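Local coordinates for cell shape determining protein MreC (Streptococcus pneumoniae, PDB 2QF4), which takes part in forming and maintaining cell shape, probably as part of the elongasome that synthesizes peripheral peptidoglycan, here represented by its major extracellular domain, at residues 14-19 / 23-28; 73-78 / 98-103; 82-87 / 107-112. One frame throughout, in Å; residues are numbered along the deposited sequence. Where two conformers were deposited one is given.

The three contacts divide between the two six-stranded antiparallel barrels of this domain. Contact 1 lies in the first barrel, on the opposite side of the chain's centre from the other two, and is a partly buried hairpin stitched mainly by backbone hydrogen bonds. Contacts 2 and 3 share the second barrel, with centres about 8 Å apart, and meet where strands 74-79 and 82-92 pair: Ile-77 N lies 2.8 Å from Ile-84 O. Contact 2 is the buried one, apolar side chains meeting inside the barrel. Contact 3, nearer the surface, is again mostly aliphatic, but sets a strand against a loop in which a serine hydroxyl bonds to the next backbone carbonyl.

Contact 1 (14-19 / 23-28); sequences IMRSPV and QELTLD
Thr-26 faces Ile-14 and Met-15 together. Thr-26 O accepts from Ile-14 N at 2.8 Å and takes a second, weak bond from Met-15 N at 3.3 Å. In return, Thr-26 N reaches Met-15 O at 2.9 Å. Further along, Ser-17 N bonds to Glu-24 O at 3.0 Å, and a water joins Ser-17 O to Glu-24 N.

Two residues opposite one make a classic beta bulge, here in the antiparallel hairpin of strands 6-16 and 24-27, part of the first barrel of an alpha-lytic protease-like fold.

Arg-16 and Leu-25 form the non-hydrogen-bonded pair, their side chains lying alongside each other. In one of two Arg-16 conformers, CG stands anti to the backbone N (chi1 174°) and the chain bends at chi3, which lays the guanidinium over Leu-25 CD2, 3.5 Å from Arg-16 CZ; Thr-155 OG1 bonds to Arg-16 NH2. At the other end, Ile-14 CG2 rests 3.9 Å from Asp-28 CB, while Asp-28 OD1 is held by Asp-12 N. Past the strand, Ser-17 OG accepts Val-19 N at 3.2 Å, an ST turn, and also bonds to Lys-22 O.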
ATOM      1  N   ILE A  14       3.522 -12.656  14.457  1.00  8.99           N
ATOM      2  CA  ILE A  14       3.809 -13.989  14.940  1.00  9.74           C
ATOM      3  C   ILE A  14       4.422 -14.875  13.862  1.00  9.42           C
ATOM      4  O   ILE A  14       5.025 -15.903  14.188  1.00 11.13           O
ATOM      5  CB  ILE A  14       2.605 -14.664  15.631  1.00 10.41           C
ATOM      6  CG1 ILE A  14       1.362 -14.631  14.750  1.00 10.82           C
ATOM      7  CG2 ILE A  14       2.346 -14.020  17.016  1.00 11.39           C
ATOM      8  CD1 ILE A  14       0.254 -15.559  15.195  1.00 12.66           C
ATOM      9  N   MET A  15       4.262 -14.559  12.584  1.00  9.81           N
ATOM     10  CA  MET A  15       4.972 -15.271  11.520  1.00 10.54           C
ATOM     11  C   MET A  15       5.383 -14.267  10.459  1.00  9.51           C
ATOM     12  O   MET A  15       4.695 -13.272  10.224  1.00 10.07           O
ATOM     13  CB  MET A  15       4.123 -16.381  10.879  1.00 10.52           C
ATOM     14  CG  MET A  15       3.852 -17.563  11.771  1.00 12.72           C
ATOM     15  SD  MET A  15       2.485 -17.425  12.925  0.50 12.77           S
ATOM     16  CE  MET A  15       1.160 -17.634  11.750  0.50 16.66           C
ATOM     17  N   ARG A  16       6.479 -14.573   9.787  1.00  9.61           N
ATOM     18  CA  ARG A  16       7.067 -13.773   8.699  1.00 11.01           C
ATOM     19  C   ARG A  16       7.614 -14.735   7.668  1.00 10.76           C
ATOM     20  O   ARG A  16       8.365 -15.629   8.001  1.00 12.16           O
ATOM     21  CB  ARG A  16       8.195 -12.873   9.236  1.00 11.99           C
ATOM     22  CG  ARG A  16       8.986 -12.085   8.238  1.00 13.82           C
ATOM     23  CD  ARG A  16      10.156 -11.269   8.844  1.00 16.60           C
ATOM     24  NE  ARG A  16       9.770 -10.033   9.523  1.00 19.72           N
ATOM     25  CZ  ARG A  16       9.347  -8.887   9.033  0.50 17.86           C
ATOM     26  NH1 ARG A  16       9.037  -7.973   9.938  0.50 19.15           N
ATOM     27  NH2 ARG A  16       9.356  -8.606   7.738  0.50 16.46           N
ATOM     28  N   SER A  17       7.213 -14.601   6.423  1.00 10.15           N
ATOM     29  CA  SER A  17       7.692 -15.532   5.419  1.00 11.03           C
ATOM     30  C   SER A  17       9.152 -15.284   5.078  1.00 10.79           C
ATOM     31  O   SER A  17       9.574 -14.147   4.852  1.00 11.84           O
ATOM     32  CB  SER A  17       6.897 -15.384   4.149  1.00 11.88           C
ATOM     33  OG  SER A  17       7.563 -16.076   3.103  1.00 11.89           O
ATOM     34  N   PRO A  18       9.965 -16.359   5.035  1.00 10.36           N
ATOM     35  CA  PRO A  18      11.372 -16.238   4.697  1.00 11.37           C
ATOM     36  C   PRO A  18      11.688 -16.300   3.228  1.00 11.78           C
ATOM     37  O   PRO A  18      12.864 -16.286   2.891  1.00 14.09           O
ATOM     38  CB  PRO A  18      11.971 -17.443   5.392  1.00 11.96           C
ATOM     39  CG  PRO A  18      10.904 -18.498   5.261  1.00 11.16           C
ATOM     40  CD  PRO A  18       9.604 -17.732   5.467  1.00 10.64           C
ATOM     41  N   VAL A  19      10.681 -16.433   2.366  1.00 11.52           N
ATOM     42  CA  VAL A  19      10.892 -16.599   0.910  1.00 12.08           C
ATOM     43  C   VAL A  19      10.539 -15.342   0.126  1.00 11.88           C
ATOM     44  O   VAL A  19       9.536 -14.691   0.374  1.00 12.81           O
ATOM     45  CB  VAL A  19      10.140 -17.825   0.327  1.00 12.46           C
ATOM     46  CG1 VAL A  19      10.759 -19.098   0.906  1.00 14.39           C
ATOM     47  CG2 VAL A  19       8.628 -17.785   0.568  1.00 13.26           C
ATOM     48  N   GLN A  23       6.013 -12.701   0.160  1.00 10.19           N
ATOM     49  CA  GLN A  23       6.372 -11.899   1.322  1.00 11.18           C
ATOM     50  C   GLN A  23       5.134 -11.476   2.073  1.00 10.37           C
ATOM     51  O   GLN A  23       4.270 -10.811   1.539  1.00  9.61           O
ATOM     52  CB  GLN A  23       7.217 -10.727   0.876  1.00 11.74           C
ATOM     53  CG  GLN A  23       8.507 -11.230   0.201  1.00 16.06           C
ATOM     54  CD  GLN A  23       9.327 -10.180  -0.463  1.00 18.15           C
ATOM     55  OE1 GLN A  23       9.834 -10.429  -1.563  1.00 25.72           O
ATOM     56  NE2 GLN A  23       9.494  -9.078   0.139  1.00 21.15           N
ATOM     57  N   GLU A  24       5.067 -11.918   3.308  1.00  9.89           N
ATOM     58  CA  GLU A  24       3.869 -11.764   4.106  1.00  9.60           C
ATOM     59  C   GLU A  24       4.181 -11.892   5.564  1.00  9.42           C
ATOM     60  O   GLU A  24       5.195 -12.450   5.954  1.00 10.32           O
ATOM     61  CB  GLU A  24       2.836 -12.793   3.694  1.00 10.56           C
ATOM     62  CG  GLU A  24       3.253 -14.197   3.975  1.00 12.44           C
ATOM     63  CD  GLU A  24       2.127 -15.171   3.803  1.00 13.75           C
ATOM     64  OE1 GLU A  24       1.275 -15.035   2.871  1.00 15.52           O
ATOM     65  OE2 GLU A  24       2.142 -16.151   4.573  1.00 19.54           O
ATOM     66  N   LEU A  25       3.266 -11.385   6.372  1.00  8.90           N
ATOM     67  CA  LEU A  25       3.325 -11.477   7.830  1.00  9.50           C
ATOM     68  C   LEU A  25       1.982 -11.984   8.318  1.00  8.80           C
ATOM     69  O   LEU A  25       0.937 -11.743   7.723  1.00 10.15           O
ATOM     70  CB  LEU A  25       3.517 -10.057   8.476  1.00 11.31           C
ATOM     71  CG  LEU A  25       4.671  -9.189   8.036  1.00 13.15           C
ATOM     72  CD1 LEU A  25       4.563  -7.869   8.691  1.00 12.60           C
ATOM     73  CD2 LEU A  25       6.012  -9.897   8.383  1.00 14.26           C
ATOM     74  N   THR A  26       2.004 -12.696   9.439  1.00  8.88           N
ATOM     75  CA  THR A  26       0.799 -13.066  10.179  1.00  9.17           C
ATOM     76  C   THR A  26       0.791 -12.331  11.490  1.00  8.48           C
ATOM     77  O   THR A  26       1.793 -12.335  12.231  1.00  9.04           O
ATOM     78  CB  THR A  26       0.736 -14.585  10.441  1.00  9.09           C
ATOM     79  OG1 THR A  26       0.866 -15.260   9.205  1.00 11.91           O
ATOM     80  CG2 THR A  26      -0.576 -14.961  11.109  1.00 10.81           C
ATOM     81  N   LEU A  27      -0.354 -11.721  11.791  1.00  9.13           N
ATOM     82  CA  LEU A  27      -0.606 -11.014  13.025  1.00  9.23           C
ATOM     83  C   LEU A  27      -1.531 -11.832  13.926  1.00  9.86           C
ATOM     84  O   LEU A  27      -2.387 -12.579  13.454  1.00 10.43           O
ATOM     85  CB  LEU A  27      -1.247  -9.644  12.740  1.00  9.05           C
ATOM     86  CG  LEU A  27      -0.560  -8.790  11.710  1.00  9.23           C
ATOM     87  CD1 LEU A  27      -1.345  -7.460  11.533  1.00 10.69           C
ATOM     88  CD2 LEU A  27       0.865  -8.541  12.094  1.00 11.99           C
ATOM     89  N   ASP A  28      -1.369 -11.648  15.230  1.00  9.68           N
ATOM     90  CA  ASP A  28      -2.123 -12.375  16.253  1.00 10.91           C
ATOM     91  C   ASP A  28      -3.450 -11.745  16.648  1.00 11.25           C
ATOM     92  O   ASP A  28      -3.898 -11.971  17.756  1.00 12.90           O
ATOM     93  CB  ASP A  28      -1.254 -12.621  17.480  1.00 11.00           C
ATOM     94  CG  ASP A  28      -0.899 -11.366  18.250  1.00 10.30           C
ATOM     95  OD1 ASP A  28      -1.240 -10.246  17.833  1.00 10.80           O
ATOM     96  OD2 ASP A  28      -0.232 -11.551  19.303  1.00 12.41           O
TER
HETATM   97  O   HOH W   1       7.973 -11.947   4.287  1.00 13.83           O

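Contact 2 (73-78 / 98-103); sequences ISVKIQ and LKISQL
Val-75 and Ile-100 mark the nearest approach of the two backbones, with their CA atoms 8.1 Å apart, too far for main-chain pairing. Strand 82-92 explains the spacing: it lies between strands 74-79 and 97-101 in the sheet, so the two segments belong to next-but-one strands of the second barrel, and their side chains meet across its curved interior.

Both CB atoms point toward the opposing segment, and the side chains reach each other tip to tip. With chi1 -66°, Val-75 CG1 stands anti to the carbonyl carbon, which leaves CG2 between backbone N and C, facing Ile-100. Ile-100 CD1 lies 3.6 Å from Val-75 CG2, and Ile-100 CG2 and CG1 meet the same methyl slightly farther off. Beside them, Ile-77 CD1 comes within 4.4 Å of Leu-103 CD2, a looser touch between strand 74-79 and the chain just beyond strand 97-101.

Val-115 packs against Val-75, Ile-77 and Ile-100, and Val-147 and Val-149 add to the same aliphatic cluster. Lys-76, alternating to the other side, carries its charge away to Asp-127. With only branched aliphatic groups meeting, the contact rests on shape and exclusion of water and has no directional bond to fix its geometry.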
ATOM      1  N   ILE A  73      -4.210  -1.851  -4.927  1.00  8.18           N
ATOM      2  CA  ILE A  73      -4.165  -0.846  -3.899  1.00  8.15           C
ATOM      3  C   ILE A  73      -4.073   0.529  -4.551  1.00  7.36           C
ATOM      4  O   ILE A  73      -3.131   0.820  -5.288  1.00  7.02           O
ATOM      5  CB  ILE A  73      -2.976  -1.031  -2.938  1.00  7.85           C
ATOM      6  CG1 ILE A  73      -3.057  -2.381  -2.214  1.00  8.52           C
ATOM      7  CG2 ILE A  73      -2.933   0.118  -1.909  1.00  8.43           C
ATOM      8  CD1 ILE A  73      -1.683  -2.805  -1.623  1.00 10.06           C
ATOM      9  N   SER A  74      -5.062   1.377  -4.285  1.00  6.82           N
ATOM     10  CA  SER A  74      -5.105   2.733  -4.811  1.00  7.27           C
ATOM     11  C   SER A  74      -4.056   3.626  -4.172  1.00  7.16           C
ATOM     12  O   SER A  74      -3.927   3.643  -2.953  1.00  7.98           O
ATOM     13  CB  SER A  74      -6.515   3.291  -4.512  1.00  7.40           C
ATOM     14  OG  SER A  74      -6.588   4.698  -4.692  1.00  8.52           O
ATOM     15  N   VAL A  75      -3.326   4.375  -4.997  1.00  6.95           N
ATOM     16  CA  VAL A  75      -2.364   5.368  -4.557  1.00  7.25           C
ATOM     17  C   VAL A  75      -2.590   6.648  -5.324  1.00  7.35           C
ATOM     18  O   VAL A  75      -3.235   6.679  -6.359  1.00  8.07           O
ATOM     19  CB  VAL A  75      -0.885   4.875  -4.735  1.00  7.97           C
ATOM     20  CG1 VAL A  75      -0.633   3.699  -3.802  1.00  9.76           C
ATOM     21  CG2 VAL A  75      -0.546   4.522  -6.184  1.00 10.77           C
ATOM     22  N   LYS A  76      -2.016   7.705  -4.769  1.00  8.27           N
ATOM     23  CA  LYS A  76      -2.032   8.990  -5.431  1.00  8.67           C
ATOM     24  C   LYS A  76      -0.683   9.666  -5.244  1.00  8.37           C
ATOM     25  O   LYS A  76       0.051   9.467  -4.287  1.00  9.08           O
ATOM     26  CB  LYS A  76      -3.190   9.870  -4.952  1.00  9.65           C
ATOM     27  CG  LYS A  76      -3.142  10.234  -3.527  1.00  9.75           C
ATOM     28  CD  LYS A  76      -4.396  10.984  -3.078  1.00 10.89           C
ATOM     29  CE  LYS A  76      -4.334  11.279  -1.601  0.50 10.89           C
ATOM     30  NZ  LYS A  76      -5.548  12.034  -1.143  0.50  9.25           N
ATOM     31  N   ILE A  77      -0.340  10.453  -6.258  1.00  8.75           N
ATOM     32  CA  ILE A  77       0.937  11.156  -6.386  1.00  9.48           C
ATOM     33  C   ILE A  77       0.621  12.648  -6.448  1.00  9.16           C
ATOM     34  O   ILE A  77      -0.205  13.073  -7.258  1.00  9.92           O
ATOM     35  CB  ILE A  77       1.655  10.739  -7.677  1.00  9.43           C
ATOM     36  CG1 ILE A  77       1.871   9.212  -7.728  1.00 10.70           C
ATOM     37  CG2 ILE A  77       2.963  11.470  -7.823  1.00 11.12           C
ATOM     38  CD1 ILE A  77       2.302   8.674  -9.096  1.00 14.08           C
ATOM     39  N   GLN A  78       1.296  13.433  -5.609  1.00 10.14           N
ATOM     40  CA  GLN A  78       1.100  14.874  -5.617  1.00 11.41           C
ATOM     41  C   GLN A  78       2.197  15.546  -6.403  1.00 12.10           C
ATOM     42  O   GLN A  78       3.365  15.411  -6.077  1.00 12.77           O
ATOM     43  CB  GLN A  78       1.078  15.394  -4.171  1.00 11.82           C
ATOM     44  CG  GLN A  78       0.495  16.796  -4.037  1.00 14.96           C
ATOM     45  CD  GLN A  78      -0.952  16.907  -4.505  1.00 16.42           C
ATOM     46  OE1 GLN A  78      -1.725  15.929  -4.466  1.00 15.60           O
ATOM     47  NE2 GLN A  78      -1.348  18.115  -4.923  1.00 19.70           N
ATOM     48  N   LEU A  98       8.880   0.205  -5.713  1.00  7.26           N
ATOM     49  CA  LEU A  98       7.477  -0.116  -5.966  1.00  7.50           C
ATOM     50  C   LEU A  98       7.074   0.381  -7.350  1.00  6.93           C
ATOM     51  O   LEU A  98       7.520   1.432  -7.789  1.00  8.47           O
ATOM     52  CB  LEU A  98       6.662   0.598  -4.891  1.00  7.50           C
ATOM     53  CG  LEU A  98       5.199   0.238  -4.760  1.00  8.66           C
ATOM     54  CD1 LEU A  98       5.056  -1.128  -4.129  1.00  9.38           C
ATOM     55  CD2 LEU A  98       4.506   1.344  -3.958  1.00 10.26           C
ATOM     56  N   LYS A  99       6.204  -0.373  -8.009  1.00  7.31           N
ATOM     57  CA  LYS A  99       5.697  -0.047  -9.344  1.00  7.79           C
ATOM     58  C   LYS A  99       4.229   0.318  -9.294  1.00  7.64           C
ATOM     59  O   LYS A  99       3.428  -0.424  -8.707  1.00  7.57           O
ATOM     60  CB  LYS A  99       5.854  -1.268 -10.270  1.00  8.75           C
ATOM     61  CG  LYS A  99       7.328  -1.626 -10.446  1.00 11.77           C
ATOM     62  CD  LYS A  99       7.538  -3.005 -11.087  1.00 16.46           C
ATOM     63  CE  LYS A  99       7.244  -2.979 -12.549  1.00 21.38           C
ATOM     64  NZ  LYS A  99       7.986  -4.086 -13.264  1.00 23.50           N
ATOM     65  N   ILE A 100       3.910   1.446  -9.926  1.00  7.78           N
ATOM     66  CA  ILE A 100       2.537   1.968  -9.982  1.00  8.39           C
ATOM     67  C   ILE A 100       2.157   2.189 -11.437  1.00  7.49           C
ATOM     68  O   ILE A 100       2.956   2.639 -12.256  1.00  8.14           O
ATOM     69  CB  ILE A 100       2.469   3.284  -9.192  1.00  8.83           C
ATOM     70  CG1 ILE A 100       2.670   2.968  -7.655  1.00 12.33           C
ATOM     71  CG2 ILE A 100       1.161   4.029  -9.439  1.00  8.98           C
ATOM     72  CD1 ILE A 100       2.986   4.213  -6.823  1.00 15.09           C
ATOM     73  N   SER A 101       0.919   1.841 -11.773  1.00  7.31           N
ATOM     74  CA  SER A 101       0.427   2.104 -13.118  1.00  9.23           C
ATOM     75  C   SER A 101      -1.051   2.473 -13.077  1.00  8.01           C
ATOM     76  O   SER A 101      -1.563   2.839 -12.030  1.00  7.52           O
ATOM     77  CB  SER A 101       0.749   0.928 -14.019  0.50 11.46           C
ATOM     78  OG  SER A 101      -0.074  -0.144 -13.686  0.50 15.18           O
ATOM     79  N   GLN A 102      -1.696   2.426 -14.219  1.00  7.53           N
ATOM     80  CA  GLN A 102      -3.098   2.821 -14.397  1.00  8.73           C
ATOM     81  C   GLN A 102      -3.300   4.250 -13.958  1.00  7.78           C
ATOM     82  O   GLN A 102      -4.218   4.577 -13.214  1.00  8.44           O
ATOM     83  CB  GLN A 102      -4.039   1.877 -13.692  1.00  9.55           C
ATOM     84  CG  GLN A 102      -3.953   0.449 -14.229  1.00 12.37           C
ATOM     85  CD  GLN A 102      -5.095  -0.457 -13.771  1.00 14.30           C
ATOM     86  OE1 GLN A 102      -5.860  -0.117 -12.898  1.00 18.09           O
ATOM     87  NE2 GLN A 102      -5.223  -1.576 -14.426  1.00 24.52           N
ATOM     88  N   LEU A 103      -2.416   5.134 -14.416  1.00  8.48           N
ATOM     89  CA  LEU A 103      -2.471   6.530 -13.992  1.00  8.88           C
ATOM     90  C   LEU A 103      -3.620   7.280 -14.642  1.00  8.88           C
ATOM     91  O   LEU A 103      -3.876   7.124 -15.819  1.00  9.44           O
ATOM     92  CB  LEU A 103      -1.170   7.214 -14.352  1.00  9.33           C
ATOM     93  CG  LEU A 103       0.121   6.549 -13.847  1.00 10.04           C
ATOM     94  CD1 LEU A 103       1.344   7.325 -14.405  1.00 11.96           C
ATOM     95  CD2 LEU A 103       0.135   6.519 -12.325  1.00 11.78           C
TER

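Contact 3 (82-87 / 107-112); sequences TTIYGI and SDISAG
Ile-84 drives its side chain against the irregular, extended run 107-109, where it meets Ser-107 and Ile-109. CG1 and CD1 of Ile-84 both lie 3.9 Å from Ser-107 CB, so the end of the isoleucine runs past the serine methylene and does not merely touch it with one methyl. Ile-84 CD1 also reaches Ile-109 CG1 at 4.0 Å. Seen from Ile-84 CD1, these two carbons lie roughly at right angles, and Asp-108 O falls between them, 4.3 Å from the methyl. The second torsion of Ile-84 is unusual: chi2 95°, well off the staggered positions, sets where CD1 lies between Ser-107 and Ile-109.

Ser-107 lays both CB and OG against Ile-84 CD1, the two atoms being practically level in their distance from it. With its OG anti to the backbone N (chi1 175°), Ser-107 OG also donates to Asp-108 O at 2.8 Å, arriving 20° out of the carbonyl plane. This short bond within the loop fixes the rotation of the serine and ties up the carbonyl oxygen that Ile-84 CD1 approaches. Ile-109 starts off to the side and brings CG1 back toward the strand.

Arg-145 bonds to Ser-107 O through NH2 and packs on Ile-109, which also rests on Val-133 and Thr-136. On the strand, Tyr-85, next to Ile-84, bonds to Asn-104.

Here, then, the connection between strands 97-101 and 114-118 lies beside strand 82-92 of the second barrel in this alpha-lytic protease-like domain, an irregular loop that packs Ser-107 and Ile-109 against Ile-84 of a barrel strand.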
ATOM      1  N   THR A  82      -1.446  19.416  -8.516  1.00 16.77           N
ATOM      2  CA  THR A  82      -2.270  18.362  -9.117  1.00 16.29           C
ATOM      3  C   THR A  82      -2.017  17.013  -8.482  1.00 14.79           C
ATOM      4  O   THR A  82      -0.964  16.735  -7.962  1.00 15.36           O
ATOM      5  CB  THR A  82      -2.016  18.181 -10.619  0.50 17.19           C
ATOM      6  OG1 THR A  82      -1.559  19.406 -11.202  0.50 16.47           O
ATOM      7  CG2 THR A  82      -3.329  17.665 -11.316  0.50 14.69           C
ATOM      8  N   THR A  83      -3.045  16.192  -8.515  1.00 13.12           N
ATOM      9  CA  THR A  83      -3.007  14.834  -7.971  1.00 12.54           C
ATOM     10  C   THR A  83      -3.234  13.839  -9.083  1.00 11.77           C
ATOM     11  O   THR A  83      -4.159  14.002  -9.881  1.00 13.46           O
ATOM     12  CB  THR A  83      -4.094  14.686  -6.908  1.00 13.28           C
ATOM     13  OG1 THR A  83      -4.000  15.787  -5.983  1.00 15.88           O
ATOM     14  CG2 THR A  83      -3.948  13.400  -6.151  1.00 14.23           C
ATOM     15  N   ILE A  84      -2.405  12.805  -9.122  1.00  9.92           N
ATOM     16  CA  ILE A  84      -2.507  11.704 -10.077  1.00  9.61           C
ATOM     17  C   ILE A  84      -2.795  10.430  -9.316  1.00  8.92           C
ATOM     18  O   ILE A  84      -2.060  10.093  -8.393  1.00  9.66           O
ATOM     19  CB  ILE A  84      -1.189  11.536 -10.889  1.00  9.92           C
ATOM     20  CG1 ILE A  84      -0.727  12.853 -11.587  1.00 11.61           C
ATOM     21  CG2 ILE A  84      -1.357  10.388 -11.902  1.00 10.75           C
ATOM     22  CD1 ILE A  84       0.267  13.666 -10.834  1.00 12.27           C
ATOM     23  N   TYR A  85      -3.856   9.737  -9.694  1.00  8.04           N
ATOM     24  CA  TYR A  85      -4.210   8.460  -9.071  1.00  7.79           C
ATOM     25  C   TYR A  85      -3.702   7.305  -9.905  1.00  8.03           C
ATOM     26  O   TYR A  85      -3.679   7.380 -11.133  1.00  8.84           O
ATOM     27  CB  TYR A  85      -5.739   8.369  -8.916  1.00  8.14           C
ATOM     28  CG  TYR A  85      -6.283   9.222  -7.784  1.00  8.83           C
ATOM     29  CD1 TYR A  85      -6.439  10.594  -7.943  1.00  9.64           C
ATOM     30  CD2 TYR A  85      -6.608   8.662  -6.567  1.00  9.15           C
ATOM     31  CE1 TYR A  85      -6.904  11.389  -6.896  1.00  9.00           C
ATOM     32  CE2 TYR A  85      -7.092   9.452  -5.516  1.00 10.15           C
ATOM     33  CZ  TYR A  85      -7.215  10.816  -5.685  1.00  9.21           C
ATOM     34  OH  TYR A  85      -7.693  11.598  -4.656  1.00 11.16           O
ATOM     35  N   GLY A  86      -3.376   6.207  -9.235  1.00  7.48           N
ATOM     36  CA  GLY A  86      -2.999   4.960  -9.888  1.00  7.60           C
ATOM     37  C   GLY A  86      -3.143   3.808  -8.935  1.00  7.22           C
ATOM     38  O   GLY A  86      -3.776   3.935  -7.891  1.00  7.84           O
ATOM     39  N   ILE A  87      -2.577   2.669  -9.296  1.00  7.64           N
ATOM     40  CA  ILE A  87      -2.623   1.474  -8.428  1.00  7.75           C
ATOM     41  C   ILE A  87      -1.221   0.870  -8.363  1.00  6.78           C
ATOM     42  O   ILE A  87      -0.443   0.919  -9.283  1.00  7.80           O
ATOM     43  CB  ILE A  87      -3.660   0.381  -8.795  1.00  9.80           C
ATOM     44  CG1 ILE A  87      -3.375  -0.130 -10.217  1.00  9.21           C
ATOM     45  CG2 ILE A  87      -5.055   0.934  -8.718  1.00 11.61           C
ATOM     46  CD1 ILE A  87      -3.986  -1.553 -10.509  1.00 11.05           C
ATOM     47  N   SER A 107      -0.220  14.364 -16.414  1.00 13.01           N
ATOM     48  CA  SER A 107       0.609  15.348 -15.710  1.00 14.05           C
ATOM     49  C   SER A 107       2.052  14.922 -15.640  1.00 13.20           C
ATOM     50  O   SER A 107       2.355  13.736 -15.443  1.00 12.89           O
ATOM     51  CB  SER A 107       0.156  15.545 -14.242  1.00 14.11           C
ATOM     52  OG  SER A 107       1.066  16.437 -13.556  1.00 15.78           O
ATOM     53  N   ASP A 108       2.955  15.889 -15.690  1.00 13.88           N
ATOM     54  CA  ASP A 108       4.328  15.625 -15.333  1.00 14.12           C
ATOM     55  C   ASP A 108       4.384  15.012 -13.930  1.00 13.40           C
ATOM     56  O   ASP A 108       3.601  15.346 -13.049  1.00 12.61           O
ATOM     57  CB  ASP A 108       5.164  16.906 -15.344  1.00 15.87           C
ATOM     58  CG  ASP A 108       5.378  17.486 -16.725  1.00 19.55           C
ATOM     59  OD1 ASP A 108       5.042  16.861 -17.754  1.00 21.68           O
ATOM     60  OD2 ASP A 108       5.910  18.621 -16.756  1.00 25.90           O
ATOM     61  N   ILE A 109       5.336  14.104 -13.750  1.00 12.21           N
ATOM     62  CA  ILE A 109       5.604  13.469 -12.473  1.00 12.53           C
ATOM     63  C   ILE A 109       7.105  13.509 -12.300  1.00 12.79           C
ATOM     64  O   ILE A 109       7.834  13.181 -13.239  1.00 14.61           O
ATOM     65  CB  ILE A 109       5.060  12.027 -12.445  1.00 12.31           C
ATOM     66  CG1 ILE A 109       3.526  12.006 -12.466  1.00 12.51           C
ATOM     67  CG2 ILE A 109       5.566  11.256 -11.196  1.00 14.88           C
ATOM     68  CD1 ILE A 109       2.943  10.620 -12.670  1.00 13.38           C
ATOM     69  N   SER A 110       7.571  13.980 -11.152  1.00 12.88           N
ATOM     70  CA  SER A 110       8.995  14.245 -10.927  1.00 13.08           C
ATOM     71  C   SER A 110       9.513  13.463  -9.747  1.00 11.06           C
ATOM     72  O   SER A 110       8.807  13.236  -8.761  1.00 10.21           O
ATOM     73  CB  SER A 110       9.169  15.726 -10.600  1.00 13.71           C
ATOM     74  OG  SER A 110       8.725  16.570 -11.641  1.00 18.55           O
ATOM     75  N   ALA A 111      10.798  13.183  -9.783  1.00 11.21           N
ATOM     76  CA  ALA A 111      11.477  12.601  -8.646  1.00 10.95           C
ATOM     77  C   ALA A 111      11.198  13.440  -7.392  1.00 10.60           C
ATOM     78  O   ALA A 111      11.270  14.685  -7.433  1.00 12.18           O
ATOM     79  CB  ALA A 111      12.975  12.528  -8.948  1.00 11.97           C
ATOM     80  N   GLY A 112      10.900  12.789  -6.284  1.00 10.48           N
ATOM     81  CA  GLY A 112      10.577  13.447  -5.031  1.00 11.34           C
ATOM     82  C   GLY A 112       9.104  13.661  -4.796  1.00 11.65           C
ATOM     83  O   GLY A 112       8.716  13.913  -3.652  1.00 12.71           O
TER